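Side-chain contacts in putative mandelate racemase (Bordetella bronchiseptica, PDB 3OZY), which is of unknown function but probably acts as a magnesium-dependent enzyme of the enolase superfamily, and binds m-xylarate together with magnesium: residues L58-R63 / R100-A105; L274-S279 / L288-S293. All coordinates share one frame; numbering follows the deposited sequence.

Interaction 1 of 2, residues L58-R63 / R100-A105; sequences LAVLKR and RSVGIA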
ATOM      1  N   LEU A  58      12.869  -3.328   8.497  1.00  8.63           N
ATOM      2  CA  LEU A  58      13.633  -2.136   8.846  1.00  7.67           C
ATOM      3  C   LEU A  58      14.444  -1.591   7.674  1.00  7.71           C
ATOM      4  O   LEU A  58      14.606  -0.378   7.568  1.00  8.41           O
ATOM      5  CB  LEU A  58      14.548  -2.383  10.048  1.00  7.20           C
ATOM      6  CG  LEU A  58      13.861  -2.689  11.376  1.00  8.35           C
ATOM      7  CD1 LEU A  58      14.913  -2.715  12.486  1.00  9.47           C
ATOM      8  CD2 LEU A  58      12.772  -1.673  11.704  1.00 12.21           C
ATOM      9  N   ALA A  59      14.958  -2.471   6.813  1.00  8.17           N
ATOM     10  CA  ALA A  59      15.713  -2.012   5.644  1.00  7.41           C
ATOM     11  C   ALA A  59      14.788  -1.320   4.642  1.00  8.07           C
ATOM     12  O   ALA A  59      15.151  -0.289   4.067  1.00  9.13           O
ATOM     13  CB  ALA A  59      16.458  -3.160   4.993  1.00 10.68           C
ATOM     14  N   VAL A  60      13.592  -1.871   4.437  1.00  7.82           N
ATOM     15  CA  VAL A  60      12.605  -1.210   3.581  1.00  8.01           C
ATOM     16  C   VAL A  60      12.288   0.189   4.111  1.00  7.77           C
ATOM     17  O   VAL A  60      12.322   1.167   3.362  1.00  8.89           O
ATOM     18  CB  VAL A  60      11.315  -2.042   3.459  1.00  8.81           C
ATOM     19  CG1 VAL A  60      10.204  -1.233   2.796  1.00  8.91           C
ATOM     20  CG2 VAL A  60      11.581  -3.317   2.680  1.00  9.57           C
ATOM     21  N   LEU A  61      12.004   0.300   5.405  1.00  7.32           N
ATOM     22  CA  LEU A  61      11.727   1.597   6.001  1.00  8.33           C
ATOM     23  C   LEU A  61      12.897   2.567   5.870  1.00  9.07           C
ATOM     24  O   LEU A  61      12.711   3.738   5.516  1.00  8.92           O
ATOM     25  CB  LEU A  61      11.365   1.436   7.475  1.00  8.02           C
ATOM     26  CG  LEU A  61       9.952   0.941   7.807  1.00  7.94           C
ATOM     27  CD1 LEU A  61       9.848   0.628   9.288  1.00  9.46           C
ATOM     28  CD2 LEU A  61       8.890   1.965   7.417  1.00  8.65           C
ATOM     29  N   LYS A  62      14.095   2.096   6.196  1.00  8.59           N
ATOM     30  CA  LYS A  62      15.272   2.956   6.148  1.00  9.23           C
ATOM     31  C   LYS A  62      15.497   3.516   4.748  1.00  8.08           C
ATOM     32  O   LYS A  62      15.749   4.714   4.576  1.00  8.69           O
ATOM     33  CB  LYS A  62      16.509   2.195   6.627  1.00  8.69           C
ATOM     34  CG  LYS A  62      17.793   3.014   6.605  1.00  8.78           C
ATOM     35  CD  LYS A  62      18.952   2.168   7.137  1.00 12.03           C
ATOM     36  CE  LYS A  62      20.266   2.938   7.195  1.00 13.86           C
ATOM     37  NZ  LYS A  62      20.270   4.003   8.237  1.00 13.35           N
ATOM     38  N   ARG A  63      15.409   2.646   3.751  1.00  7.97           N
ATOM     39  CA  ARG A  63      15.572   3.061   2.362  1.00  7.42           C
ATOM     40  C   ARG A  63      14.490   4.056   1.949  1.00  9.19           C
ATOM     41  O   ARG A  63      14.782   5.086   1.338  1.00  9.42           O
ATOM     42  CB  ARG A  63      15.546   1.840   1.440  1.00  8.56           C
ATOM     43  CG  ARG A  63      15.615   2.152  -0.045  1.00  7.34           C
ATOM     44  CD  ARG A  63      16.970   2.704  -0.479  1.00  8.62           C
ATOM     45  NE  ARG A  63      16.856   3.151  -1.866  1.00  9.03           N
ATOM     46  CZ  ARG A  63      17.827   3.733  -2.566  1.00 10.36           C
ATOM     47  NH1 ARG A  63      19.021   3.943  -2.024  1.00 11.51           N
ATOM     48  NH2 ARG A  63      17.592   4.107  -3.815  1.00 10.58           N
ATOM     49  N   ARG A 100      -1.519   2.728  -0.238  1.00  5.99           N
ATOM     50  CA  ARG A 100      -1.846   2.235   1.116  1.00  5.44           C
ATOM     51  C   ARG A 100      -0.751   1.268   1.545  1.00  6.87           C
ATOM     52  O   ARG A 100      -0.906   0.046   1.468  1.00  7.38           O
ATOM     53  CB  ARG A 100      -3.228   1.568   1.148  1.00  6.65           C
ATOM     54  CG  ARG A 100      -4.335   2.353   0.413  1.00  7.05           C
ATOM     55  CD  ARG A 100      -4.740   3.652   1.140  1.00  6.94           C
ATOM     56  NE  ARG A 100      -5.719   4.388   0.331  1.00  7.02           N
ATOM     57  CZ  ARG A 100      -7.008   4.081   0.241  1.00  7.69           C
ATOM     58  NH1 ARG A 100      -7.505   3.083   0.956  1.00  7.97           N
ATOM     59  NH2 ARG A 100      -7.811   4.787  -0.557  1.00  8.46           N
ATOM     60  N   SER A 101       0.365   1.825   2.002  1.00  7.47           N
ATOM     61  CA  SER A 101       1.606   1.073   1.981  1.00  6.90           C
ATOM     62  C   SER A 101       2.548   1.411   3.120  1.00  7.42           C
ATOM     63  O   SER A 101       2.370   2.390   3.846  1.00  6.51           O
ATOM     64  CB  SER A 101       2.342   1.398   0.680  1.00  6.57           C
ATOM     65  OG  SER A 101       2.826   2.739   0.727  1.00  6.91           O
ATOM     66  N   VAL A 102       3.593   0.594   3.227  1.00  6.85           N
ATOM     67  CA  VAL A 102       4.740   0.895   4.071  1.00  7.45           C
ATOM     68  C   VAL A 102       5.331   2.285   3.772  1.00  6.97           C
ATOM     69  O   VAL A 102       5.934   2.902   4.652  1.00  7.59           O
ATOM     70  CB  VAL A 102       5.818  -0.217   3.941  1.00  7.06           C
ATOM     71  CG1 VAL A 102       6.357  -0.298   2.514  1.00  8.17           C
ATOM     72  CG2 VAL A 102       6.933  -0.029   4.954  1.00  8.31           C
ATOM     73  N   GLY A 103       5.168   2.784   2.544  1.00  6.57           N
ATOM     74  CA  GLY A 103       5.618   4.131   2.235  1.00  7.10           C
ATOM     75  C   GLY A 103       4.833   5.193   2.993  1.00  7.25           C
ATOM     76  O   GLY A 103       5.373   6.240   3.362  1.00  6.96           O
ATOM     77  N   ILE A 104       3.549   4.934   3.218  1.00  7.25           N
ATOM     78  CA  ILE A 104       2.730   5.840   4.021  1.00  7.26           C
ATOM     79  C   ILE A 104       3.173   5.815   5.493  1.00  6.78           C
ATOM     80  O   ILE A 104       3.224   6.861   6.143  1.00  6.95           O
ATOM     81  CB  ILE A 104       1.219   5.508   3.884  1.00  6.89           C
ATOM     82  CG1 ILE A 104       0.778   5.536   2.406  1.00  7.22           C
ATOM     83  CG2 ILE A 104       0.381   6.455   4.743  1.00  7.27           C
ATOM     84  CD1 ILE A 104       0.768   6.944   1.772  1.00  8.77           C
ATOM     85  N   ALA A 105       3.513   4.628   6.002  1.00  6.61           N
ATOM     86  CA  ALA A 105       4.081   4.537   7.345  1.00  6.72           C
ATOM     87  C   ALA A 105       5.404   5.306   7.415  1.00  5.94           C
ATOM     88  O   ALA A 105       5.635   6.076   8.344  1.00  6.59           O
ATOM     89  CB  ALA A 105       4.265   3.074   7.760  1.00  7.20           C
TER
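Ser101 OG sits one residue before Val102, the side chain that meets both Val60 and Leu61, and three groups gather on this hydroxyl. Gly103 N donates to Ser101 OG over 3.0 Å, a weak bond bent to 126°. Ile104 N adds a second weak bond to the same oxygen, and Gly98 O also hydrogen-bonds to it. Ser101 is thus the N-cap of helix 102-122, and Val102, the first residue of that helix, points toward helix 58-73.

Both methyls of Val102 touch Val60, and CG2 also meets Leu61. Val102 CG1 lies 4.0 Å from Val60 CG1, while Val102 CG2 lies 3.7 Å from Leu61 CD2. With CG1 wedged between backbone N and carbonyl carbon (chi1 63°), CG2 swings anti to N and ends near both partners, 4.1 Å from Val60 CG1 as well. Leu61 leaves its helix at a slant, and the CD2 end brings it in.

This is helix-to-helix packing in the N-terminal capping domain of the enolase superfamily. Helix 58-73 also packs on the domain's three-stranded antiparallel sheet, Leu58 and Leu61 both touching Ile36 on strand 32-42. Tyr56 touches both Leu61 and Ala105. The neighbouring subunit is close by: Arg63 NH2 forms a salt bridge with its Asp57 OD1, and Ser101 packs on Ser101 of that subunit.

Interaction 2 of 2, residues L274-S279 / L288-S293; sequences LQADAS and LAISAS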
ATOM      1  N   LEU A 274     -12.577   4.701  14.349  1.00  5.64           N
ATOM      2  CA  LEU A 274     -11.455   4.800  13.424  1.00  5.54           C
ATOM      3  C   LEU A 274     -10.175   4.719  14.238  1.00  6.07           C
ATOM      4  O   LEU A 274     -10.013   5.466  15.198  1.00  6.91           O
ATOM      5  CB  LEU A 274     -11.502   6.123  12.663  1.00  6.87           C
ATOM      6  CG  LEU A 274     -12.609   6.339  11.629  1.00  6.13           C
ATOM      7  CD1 LEU A 274     -13.995   6.451  12.279  1.00  7.08           C
ATOM      8  CD2 LEU A 274     -12.284   7.592  10.840  1.00  7.52           C
ATOM      9  N   GLN A 275      -9.263   3.834  13.847  1.00  5.79           N
ATOM     10  CA  GLN A 275      -8.062   3.612  14.652  1.00  6.08           C
ATOM     11  C   GLN A 275      -6.774   4.045  13.961  1.00  6.37           C
ATOM     12  O   GLN A 275      -5.685   3.577  14.291  1.00  7.06           O
ATOM     13  CB  GLN A 275      -7.989   2.159  15.106  1.00  6.53           C
ATOM     14  CG  GLN A 275      -9.190   1.733  15.939  1.00  6.32           C
ATOM     15  CD  GLN A 275      -9.037   0.323  16.429  1.00  6.54           C
ATOM     16  OE1 GLN A 275      -9.008  -0.621  15.637  1.00  6.60           O
ATOM     17  NE2 GLN A 275      -8.925   0.162  17.744  1.00  7.16           N
ATOM     18  N   ALA A 276      -6.902   4.978  13.022  1.00  7.04           N
ATOM     19  CA  ALA A 276      -5.736   5.545  12.345  1.00  6.59           C
ATOM     20  C   ALA A 276      -4.661   5.959  13.351  1.00  6.03           C
ATOM     21  O   ALA A 276      -4.927   6.727  14.274  1.00  7.79           O
ATOM     22  CB  ALA A 276      -6.146   6.741  11.506  1.00  7.87           C
ATOM     23  N   ASP A 277      -3.455   5.447  13.141  1.00  6.03           N
ATOM     24  CA  ASP A 277      -2.298   5.680  14.000  1.00  6.89           C
ATOM     25  C   ASP A 277      -1.479   6.798  13.358  1.00  6.28           C
ATOM     26  O   ASP A 277      -1.137   6.722  12.175  1.00  6.53           O
ATOM     27  CB  ASP A 277      -1.507   4.357  14.044  1.00  6.29           C
ATOM     28  CG  ASP A 277      -0.269   4.387  14.938  1.00  6.50           C
ATOM     29  OD1 ASP A 277       0.309   5.457  15.201  1.00  6.25           O
ATOM     30  OD2 ASP A 277       0.167   3.279  15.345  1.00  7.65           O
ATOM     31  N   ALA A 278      -1.157   7.841  14.115  1.00  6.75           N
ATOM     32  CA  ALA A 278      -0.342   8.927  13.570  1.00  6.80           C
ATOM     33  C   ALA A 278       0.968   8.441  12.946  1.00  7.84           C
ATOM     34  O   ALA A 278       1.494   9.082  12.032  1.00  7.46           O
ATOM     35  CB  ALA A 278      -0.054   9.967  14.638  1.00  8.63           C
ATOM     36  N   SER A 279       1.498   7.325  13.453  1.00  6.03           N
ATOM     37  CA  SER A 279       2.780   6.789  12.982  1.00  6.53           C
ATOM     38  C   SER A 279       2.667   5.792  11.821  1.00  5.81           C
ATOM     39  O   SER A 279       3.683   5.268  11.362  1.00  6.97           O
ATOM     40  CB  SER A 279       3.552   6.135  14.135  1.00  5.87           C
ATOM     41  OG  SER A 279       2.905   4.945  14.565  1.00  7.46           O
ATOM     42  N   LEU A 288      -4.707  14.046  12.338  1.00  8.33           N
ATOM     43  CA  LEU A 288      -5.532  15.200  12.689  1.00  8.77           C
ATOM     44  C   LEU A 288      -6.766  15.273  11.799  1.00  8.16           C
ATOM     45  O   LEU A 288      -7.883  15.522  12.277  1.00  8.83           O
ATOM     46  CB  LEU A 288      -4.744  16.500  12.551  1.00 11.39           C
ATOM     47  CG  LEU A 288      -3.732  16.784  13.657  1.00 13.73           C
ATOM     48  CD1 LEU A 288      -2.873  17.968  13.241  1.00 13.70           C
ATOM     49  CD2 LEU A 288      -4.444  17.062  14.976  1.00 15.53           C
ATOM     50  N   ALA A 289      -6.563  15.067  10.504  1.00  7.74           N
ATOM     51  CA  ALA A 289      -7.656  15.153   9.545  1.00  8.40           C
ATOM     52  C   ALA A 289      -8.628  13.995   9.756  1.00  7.64           C
ATOM     53  O   ALA A 289      -9.846  14.168   9.668  1.00  8.53           O
ATOM     54  CB  ALA A 289      -7.105  15.130   8.137  1.00  9.99           C
ATOM     55  N   ILE A 290      -8.094  12.811  10.038  1.00  7.39           N
ATOM     56  CA  ILE A 290      -8.933  11.634  10.246  1.00  8.12           C
ATOM     57  C   ILE A 290      -9.770  11.783  11.513  1.00  8.10           C
ATOM     58  O   ILE A 290     -10.958  11.455  11.521  1.00  8.36           O
ATOM     59  CB  ILE A 290      -8.090  10.342  10.247  1.00  6.66           C
ATOM     60  CG1 ILE A 290      -7.472  10.132   8.867  1.00  8.87           C
ATOM     61  CG2 ILE A 290      -8.953   9.142  10.616  1.00  8.54           C
ATOM     62  CD1 ILE A 290      -6.364   9.098   8.846  1.00  8.20           C
ATOM     63  N   SER A 291      -9.167  12.304  12.579  1.00  6.70           N
ATOM     64  CA  SER A 291      -9.892  12.522  13.826  1.00  8.30           C
ATOM     65  C   SER A 291     -11.059  13.487  13.614  1.00  8.41           C
ATOM     66  O   SER A 291     -12.172  13.274  14.106  1.00  7.92           O
ATOM     67  CB  SER A 291      -8.931  13.054  14.892  1.00 10.20           C
ATOM     68  OG  SER A 291      -9.624  13.402  16.076  1.00 10.63           O
ATOM     69  N   ALA A 292     -10.789  14.561  12.881  1.00  8.36           N
ATOM     70  CA  ALA A 292     -11.826  15.541  12.564  1.00  8.47           C
ATOM     71  C   ALA A 292     -12.951  14.925  11.748  1.00  7.56           C
ATOM     72  O   ALA A 292     -14.137  15.169  12.025  1.00  9.23           O
ATOM     73  CB  ALA A 292     -11.226  16.721  11.821  1.00  9.27           C
ATOM     74  N   SER A 293     -12.586  14.118  10.761  0.75  7.31           N
ATOM     75  CA  SER A 293     -13.575  13.488   9.891  0.75  8.71           C
ATOM     76  C   SER A 293     -14.439  12.483  10.649  0.75  7.26           C
ATOM     77  O   SER A 293     -15.627  12.338  10.354  0.75  7.95           O
ATOM     78  CB  SER A 293     -12.895  12.830   8.691  0.75  9.56           C
ATOM     79  OG  SER A 293     -12.113  13.790   7.999  0.75  9.71           O
TER
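Ile290 meets the loop with two of its carbons. Its CG2 lies 3.7 Å from Leu274 CD2 and 3.8 Å from Ala276 CB. The far methyl, Ile290 CD1, comes closer still to Ala276 CB, at 3.6 Å. CG2 stands anti to the backbone N, whereas CG1 is anti to the carbonyl carbon (chi1 -65°), and the extended second torsion takes CD1 to the alanine; Leu274 crosses the isoleucine at a slant. Phe262 on helix 258-267 touches both Leu274 and Ala276, adding to the apolar cluster.

Away from this tight spot the helix opens to solvent: Ala292 is exposed, Ala289 partly so, and Ser293, at the flank, is partly exposed too. In one of its two conformers, and therefore only tentatively, Ser293 OG bonds back to Ala289 O.

Strand 273-274, helix 284-296 and strand 300-301 make a right-handed beta-alpha-beta crossover of the barrel, and the helix here packs on the strand end and loop that precede it. Away from Ile290, that loop turns polar. Asp277 OD1 takes Ser279 N at 2.8 Å in an Asx turn and Ser279 OG at 2.7 Å, both from one face, well out of the carboxylate plane. Asp277 OD2 bonds His304 ND1, a pairing like the His-Asp dyad of mandelate racemase. Alternating residues thus divide the work: Leu274 and Ala276 give the helix a purely apolar seat, while Gln275 and Asp277 point away from it, Gln275 to the magnesium ligand Glu227 and Asp277 to His304.

How the interactions relate
Both contacts are buried and apolar, with a single branched side chain (Val102 in interaction 1, Ile290 in interaction 2) meeting two partners, yet they join different elements. Interaction 1, about 16 Å from the chain centre, brings together two helices of the N-terminal domain, beside a helix cap and the second subunit. Interaction 2, deeper at about 10 Å, seats a barrel helix on the loop after its own strand, with polar groups beyond it that reach a magnesium ligand and, probably, the catalytic histidine. Their centres are about 19 Å apart, but the domains meet between them: Ala105 CB lies 4.3 Å from Ser279 O, and helix 258-267 touches side chains of 100-105, 274-279 and 288-293.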